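Local structure of xenavidin (Xenopus tropicalis, 2UZ2) at residues B[63-68]-B[76-81]; B[93-98]-B[114-119]. The protein binds biotin, as expected of a frog member of the avidin family, within a beta-barrel subunit that assembles into a tetramer. All blocks are in the same frame, centred on the assembly; numbering follows the deposited sequence.

Contact 1: B[63-68]-B[76-81]. With BTN (biotin), chain D.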
# COMPACT_ATOMS: atom_id res chain seq x y z
N PHE B 63 15.75 -1.73 5.73
CA PHE B 63 16.46 -1.28 4.52
C PHE B 63 15.43 -0.83 3.50
O PHE B 63 14.23 -1.10 3.66
CB PHE B 63 17.27 -2.44 3.92
CG PHE B 63 16.41 -3.67 3.65
CD1 PHE B 63 15.71 -3.79 2.46
CD2 PHE B 63 16.34 -4.68 4.60
CE1 PHE B 63 14.89 -4.93 2.21
CE2 PHE B 63 15.56 -5.81 4.36
CZ PHE B 63 14.82 -5.93 3.19
N GLY B 64 15.89 -0.11 2.49
CA GLY B 64 15.01 0.19 1.36
C GLY B 64 15.86 0.32 0.13
O GLY B 64 17.04 0.65 0.22
N PHE B 65 15.26 0.10 -1.04
CA PHE B 65 16.02 0.33 -2.28
C PHE B 65 15.11 0.58 -3.46
O PHE B 65 13.92 0.26 -3.40
CB PHE B 65 17.00 -0.83 -2.59
CG PHE B 65 16.31 -2.18 -2.79
CD1 PHE B 65 15.89 -2.59 -4.06
CD2 PHE B 65 16.16 -3.04 -1.71
CE1 PHE B 65 15.32 -3.83 -4.22
CE2 PHE B 65 15.56 -4.30 -1.86
CZ PHE B 65 15.13 -4.69 -3.15
N THR B 66 15.68 1.14 -4.51
CA THR B 66 14.91 1.43 -5.75
C THR B 66 15.56 0.63 -6.87
O THR B 66 16.81 0.63 -6.96
CB THR B 66 15.04 2.92 -6.11
OG1 THR B 66 14.63 3.75 -5.00
CG2 THR B 66 14.26 3.28 -7.40
N VAL B 67 14.74 0.04 -7.75
CA VAL B 67 15.25 -0.62 -8.94
C VAL B 67 14.88 0.23 -10.13
O VAL B 67 13.73 0.62 -10.29
CB VAL B 67 14.70 -2.05 -9.11
CG1 VAL B 67 15.14 -2.64 -10.45
CG2 VAL B 67 15.24 -2.94 -7.99
N HIS B 68 15.87 0.55 -10.96
CA HIS B 68 15.70 1.35 -12.18
C HIS B 68 15.60 0.39 -13.37
O HIS B 68 16.60 0.08 -13.99
CB HIS B 68 16.91 2.28 -12.26
CG HIS B 68 16.93 3.22 -13.42
ND1 HIS B 68 15.83 3.54 -14.18
CD2 HIS B 68 17.95 3.97 -13.91
CE1 HIS B 68 16.18 4.39 -15.14
NE2 HIS B 68 17.46 4.70 -14.96
N THR B 76 10.44 0.47 -9.32
CA THR B 76 9.89 -0.21 -8.13
C THR B 76 10.77 0.10 -6.93
O THR B 76 12.00 0.15 -7.07
CB THR B 76 9.81 -1.73 -8.31
OG1 THR B 76 9.06 -2.01 -9.50
CG2 THR B 76 9.14 -2.41 -7.09
N VAL B 77 10.12 0.32 -5.79
CA VAL B 77 10.83 0.51 -4.51
C VAL B 77 10.41 -0.60 -3.57
O VAL B 77 9.26 -1.02 -3.58
CB VAL B 77 10.61 1.91 -3.88
CG1 VAL B 77 11.27 3.04 -4.77
CG2 VAL B 77 9.10 2.23 -3.64
N TRP B 78 11.36 -1.07 -2.77
CA TRP B 78 11.09 -2.06 -1.71
C TRP B 78 11.58 -1.51 -0.39
O TRP B 78 12.63 -0.84 -0.32
CB TRP B 78 11.91 -3.33 -1.92
CG TRP B 78 11.45 -4.30 -2.98
CD1 TRP B 78 10.85 -5.51 -2.77
CD2 TRP B 78 11.69 -4.22 -4.39
NE1 TRP B 78 10.69 -6.19 -3.95
CE2 TRP B 78 11.18 -5.41 -4.97
CE3 TRP B 78 12.26 -3.24 -5.23
CZ2 TRP B 78 11.23 -5.66 -6.34
CZ3 TRP B 78 12.33 -3.50 -6.60
CH2 TRP B 78 11.82 -4.68 -7.14
N THR B 79 10.87 -1.86 0.67
CA THR B 79 11.40 -1.62 2.03
C THR B 79 11.05 -2.79 2.94
O THR B 79 9.98 -3.42 2.79
CB THR B 79 10.96 -0.25 2.61
OG1 THR B 79 11.66 -0.00 3.82
CG2 THR B 79 9.46 -0.20 2.94
N GLY B 80 11.93 -3.10 3.87
CA GLY B 80 11.69 -4.29 4.66
C GLY B 80 12.63 -4.39 5.82
O GLY B 80 13.33 -3.43 6.15
N GLN B 81 12.66 -5.57 6.40
CA GLN B 81 13.52 -5.84 7.53
C GLN B 81 14.02 -7.26 7.44
O GLN B 81 13.30 -8.15 7.01
CB GLN B 81 12.78 -5.59 8.85
CG GLN B 81 13.72 -5.59 10.11
CD GLN B 81 13.01 -5.16 11.40
OE1 GLN B 81 11.81 -4.85 11.41
NE2 GLN B 81 13.74 -5.19 12.50
C11 BTN D . 7.83 -3.58 -15.76
O11 BTN D . 7.38 -2.47 -16.13
O12 BTN D . 7.33 -4.61 -16.28
C10 BTN D . 8.93 -3.69 -14.73
C9 BTN D . 9.00 -5.07 -14.09
C8 BTN D . 8.15 -5.14 -12.81
C7 BTN D . 8.58 -6.25 -11.87
C2 BTN D . 7.74 -6.28 -10.58
S1 BTN D . 8.13 -5.00 -9.58
C6 BTN D . 7.52 -5.88 -8.10
C5 BTN D . 7.50 -7.38 -8.31
N1 BTN D . 8.57 -8.13 -7.63
C3 BTN D . 9.33 -8.77 -8.53
O3 BTN D . 10.24 -9.81 -8.26
N2 BTN D . 9.09 -8.31 -9.75
C4 BTN D . 7.81 -7.60 -9.79
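Phe65 and Trp78, a hydrogen-bonded antiparallel pair, set the Phe65 ring and the five-membered ring of the indole nearly parallel (17°) but slid apart, so that they barely overlap; Phe65 CE1 lies 3.3 Å from Trp78 CE3, and Thr76 CG2 rests over a face of the indole. Trp78 CB sits over a face of the Phe65 ring, and Val67 CG2 meets that ring at its edge, in plane, while reaching 3.3 Å to Trp78 CZ3. With Phe63 CG between the backbone N and the carbonyl carbon (chi1 54°), the Phe63 ring leans toward strand 75-84, where Gly80 CA makes a CH-pi contact over its face, 4.2 Å from the ring centroid. Phe63 O is gripped twice, by Gly80 N and by Thr79 OG1 (2.8 Å) from the other face of its carbonyl plane. Thr76 OG1 approaches biotin S1 to 3.1 Å and is hydrogen-bonded to Trp69 NE1. Replacing Trp78 by an alanine is likely to leave a gap beside Phe65 and Val67 on the biotin side. The hairpin of strands 62-68 and 75-84 lies between strands 49-55 and 90-99 in the barrel wall, the Trp78 ring meeting Tyr35 and Trp96.

Contact 2: B[93-98]-B[114-119]. With BTN (biotin), chain D.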
# COMPACT_ATOMS: atom_id res chain seq x y z
N HIS B 93 11.81 -9.71 4.93
CA HIS B 93 10.40 -9.38 4.72
C HIS B 93 10.27 -8.00 4.12
O HIS B 93 10.68 -7.02 4.73
CB HIS B 93 9.59 -9.44 6.04
CG HIS B 93 9.42 -10.82 6.58
ND1 HIS B 93 8.84 -11.84 5.86
CD2 HIS B 93 9.68 -11.33 7.81
CE1 HIS B 93 8.81 -12.94 6.60
NE2 HIS B 93 9.32 -12.65 7.79
N THR B 94 9.66 -7.91 2.94
CA THR B 94 9.55 -6.66 2.21
C THR B 94 8.13 -6.38 1.72
O THR B 94 7.32 -7.27 1.53
CB THR B 94 10.44 -6.63 0.94
OG1 THR B 94 9.88 -7.43 -0.10
CG2 THR B 94 11.93 -7.11 1.30
N MET B 95 7.89 -5.09 1.54
CA MET B 95 6.77 -4.67 0.73
C MET B 95 7.29 -3.74 -0.32
O MET B 95 8.39 -3.16 -0.18
CB MET B 95 5.73 -4.03 1.60
CG MET B 95 5.27 -5.01 2.66
SD MET B 95 3.74 -4.50 3.36
CE MET B 95 2.62 -4.98 2.03
N TRP B 96 6.58 -3.64 -1.43
CA TRP B 96 7.05 -2.87 -2.56
C TRP B 96 5.96 -2.03 -3.19
O TRP B 96 4.79 -2.34 -3.02
CB TRP B 96 7.69 -3.79 -3.65
CG TRP B 96 6.86 -4.98 -4.08
CD1 TRP B 96 6.99 -6.26 -3.63
CD2 TRP B 96 5.82 -5.00 -5.05
NE1 TRP B 96 6.07 -7.10 -4.25
CE2 TRP B 96 5.34 -6.35 -5.13
CE3 TRP B 96 5.22 -4.03 -5.86
CZ2 TRP B 96 4.31 -6.74 -6.00
CZ3 TRP B 96 4.16 -4.43 -6.73
CH2 TRP B 96 3.74 -5.76 -6.79
N LEU B 97 6.36 -0.96 -3.88
CA LEU B 97 5.44 -0.19 -4.73
C LEU B 97 6.05 -0.19 -6.11
O LEU B 97 7.23 0.15 -6.27
CB LEU B 97 5.34 1.26 -4.22
CG LEU B 97 4.68 1.50 -2.85
CD1 LEU B 97 4.89 2.98 -2.38
CD2 LEU B 97 3.18 1.11 -2.91
N LEU B 98 5.23 -0.53 -7.11
CA LEU B 98 5.62 -0.53 -8.51
C LEU B 98 4.90 0.62 -9.22
O LEU B 98 3.66 0.64 -9.30
CB LEU B 98 5.25 -1.87 -9.13
CG LEU B 98 5.15 -2.01 -10.65
CD1 LEU B 98 6.43 -1.65 -11.37
CD2 LEU B 98 4.73 -3.45 -10.97
N VAL B 114 0.95 -2.36 -5.46
CA VAL B 114 1.59 -2.71 -4.18
C VAL B 114 1.65 -4.22 -4.00
O VAL B 114 0.80 -4.97 -4.56
CB VAL B 114 0.84 -2.04 -3.01
CG1 VAL B 114 -0.62 -2.59 -2.89
CG2 VAL B 114 1.61 -2.18 -1.67
N GLY B 115 2.65 -4.67 -3.23
CA GLY B 115 2.72 -6.10 -2.96
C GLY B 115 3.75 -6.39 -1.88
O GLY B 115 4.33 -5.48 -1.31
N ALA B 116 3.89 -7.67 -1.58
CA ALA B 116 4.83 -8.11 -0.52
C ALA B 116 5.69 -9.21 -1.09
O ALA B 116 5.19 -10.06 -1.85
CB ALA B 116 4.03 -8.66 0.65
N ASN B 117 6.96 -9.29 -0.68
CA ASN B 117 7.66 -10.53 -0.93
C ASN B 117 8.64 -10.81 0.17
O ASN B 117 9.15 -9.87 0.81
CB ASN B 117 8.44 -10.47 -2.23
CG ASN B 117 7.58 -10.79 -3.44
OD1 ASN B 117 7.19 -9.88 -4.14
ND2 ASN B 117 7.25 -12.09 -3.66
N THR B 118 8.90 -12.09 0.38
CA THR B 118 9.97 -12.48 1.30
C THR B 118 11.12 -13.06 0.47
O THR B 118 10.91 -13.84 -0.48
CB THR B 118 9.48 -13.47 2.42
OG1 THR B 118 8.60 -12.78 3.33
CG2 THR B 118 10.64 -14.03 3.20
N PHE B 119 12.33 -12.65 0.82
CA PHE B 119 13.54 -13.14 0.13
C PHE B 119 14.32 -14.07 1.04
O PHE B 119 14.40 -13.81 2.23
CB PHE B 119 14.45 -11.98 -0.29
CG PHE B 119 13.85 -11.10 -1.37
CD1 PHE B 119 14.22 -11.27 -2.70
CD2 PHE B 119 12.95 -10.08 -1.04
CE1 PHE B 119 13.67 -10.45 -3.70
CE2 PHE B 119 12.42 -9.24 -2.03
CZ PHE B 119 12.81 -9.43 -3.36
C11 BTN D . 7.83 -3.58 -15.76
O11 BTN D . 7.38 -2.47 -16.13
O12 BTN D . 7.33 -4.61 -16.28
C10 BTN D . 8.93 -3.69 -14.73
C9 BTN D . 9.00 -5.07 -14.09
C8 BTN D . 8.15 -5.14 -12.81
C7 BTN D . 8.58 -6.25 -11.87
C2 BTN D . 7.74 -6.28 -10.58
S1 BTN D . 8.13 -5.00 -9.58
C6 BTN D . 7.52 -5.88 -8.10
C5 BTN D . 7.50 -7.38 -8.31
N1 BTN D . 8.57 -8.13 -7.63
C3 BTN D . 9.33 -8.77 -8.53
O3 BTN D . 10.24 -9.81 -8.26
N2 BTN D . 9.09 -8.31 -9.75
C4 BTN D . 7.81 -7.60 -9.79
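Trp96 and Asn117 are joined by a side-chain hydrogen bond, Trp96 NE1 to Asn117 OD1 at 3.0 Å, with the indole and amide planes only 13° apart; the bond is bent (138°), and OD1 lies somewhat out of the indole plane. Thr94 OG1 donates to Asn117 O (2.7 Å), an oxygen that also accepts from Thr94 N, and the same hydroxyl lies in plane at the edge of the Phe119 ring. On the other side of the sheet, one of two conformers of Thr118 brings OG1 2.7 Å from His93 ND1, a hydrogen bond that may hold for that conformer alone. The ring contacts centre on the indole. With its CG between the backbone N and carbonyl carbon (chi1 50°), Trp96 folds across the neighbouring strand, and Gly115, having no side chain, lays its CA over the six-membered ring in a CH-pi contact, 3.7 Å from the centroid. The opposite face receives biotin, Trp96 CD2 standing 3.6 Å from C6, while Leu98 CD2 comes within 4.0 Å of biotin S1. Apolar packing pairs Leu97 CD2 with Val114 CG2 and Thr94 CG2 with Phe119 CD2, both at 3.9 Å. Trp109 of the fourth subunit packs on Trp96 and Leu98. A tryptophan-lined biotin pocket, completed by a tryptophan from another subunit, is characteristic of the avidin family, whose fold is an eight-stranded antiparallel barrel.

The two contacts follow one another along the chain, contact 1 closing before contact 2 opens, and their centres lie about 8 Å apart. Four consecutive strands, 62-68, 75-84, 90-99 and 112-121, thus form a continuous antiparallel run of the eight-stranded barrel. The seam between the contacts is the pairing of 75-84 with 90-99, where Val77 O and Leu97 N lie 2.9 Å apart, as do Thr79 N and Met95 O, both probable hydrogen bonds. Across it, Thr76 OG1 packs against Leu98 CD1. Each contact supplies a tryptophan and an aliphatic or hydroxyl neighbour to the same biotin, while both also touch the second subunit. One stretch of barrel wall therefore serves ligand binding inside and assembly outside.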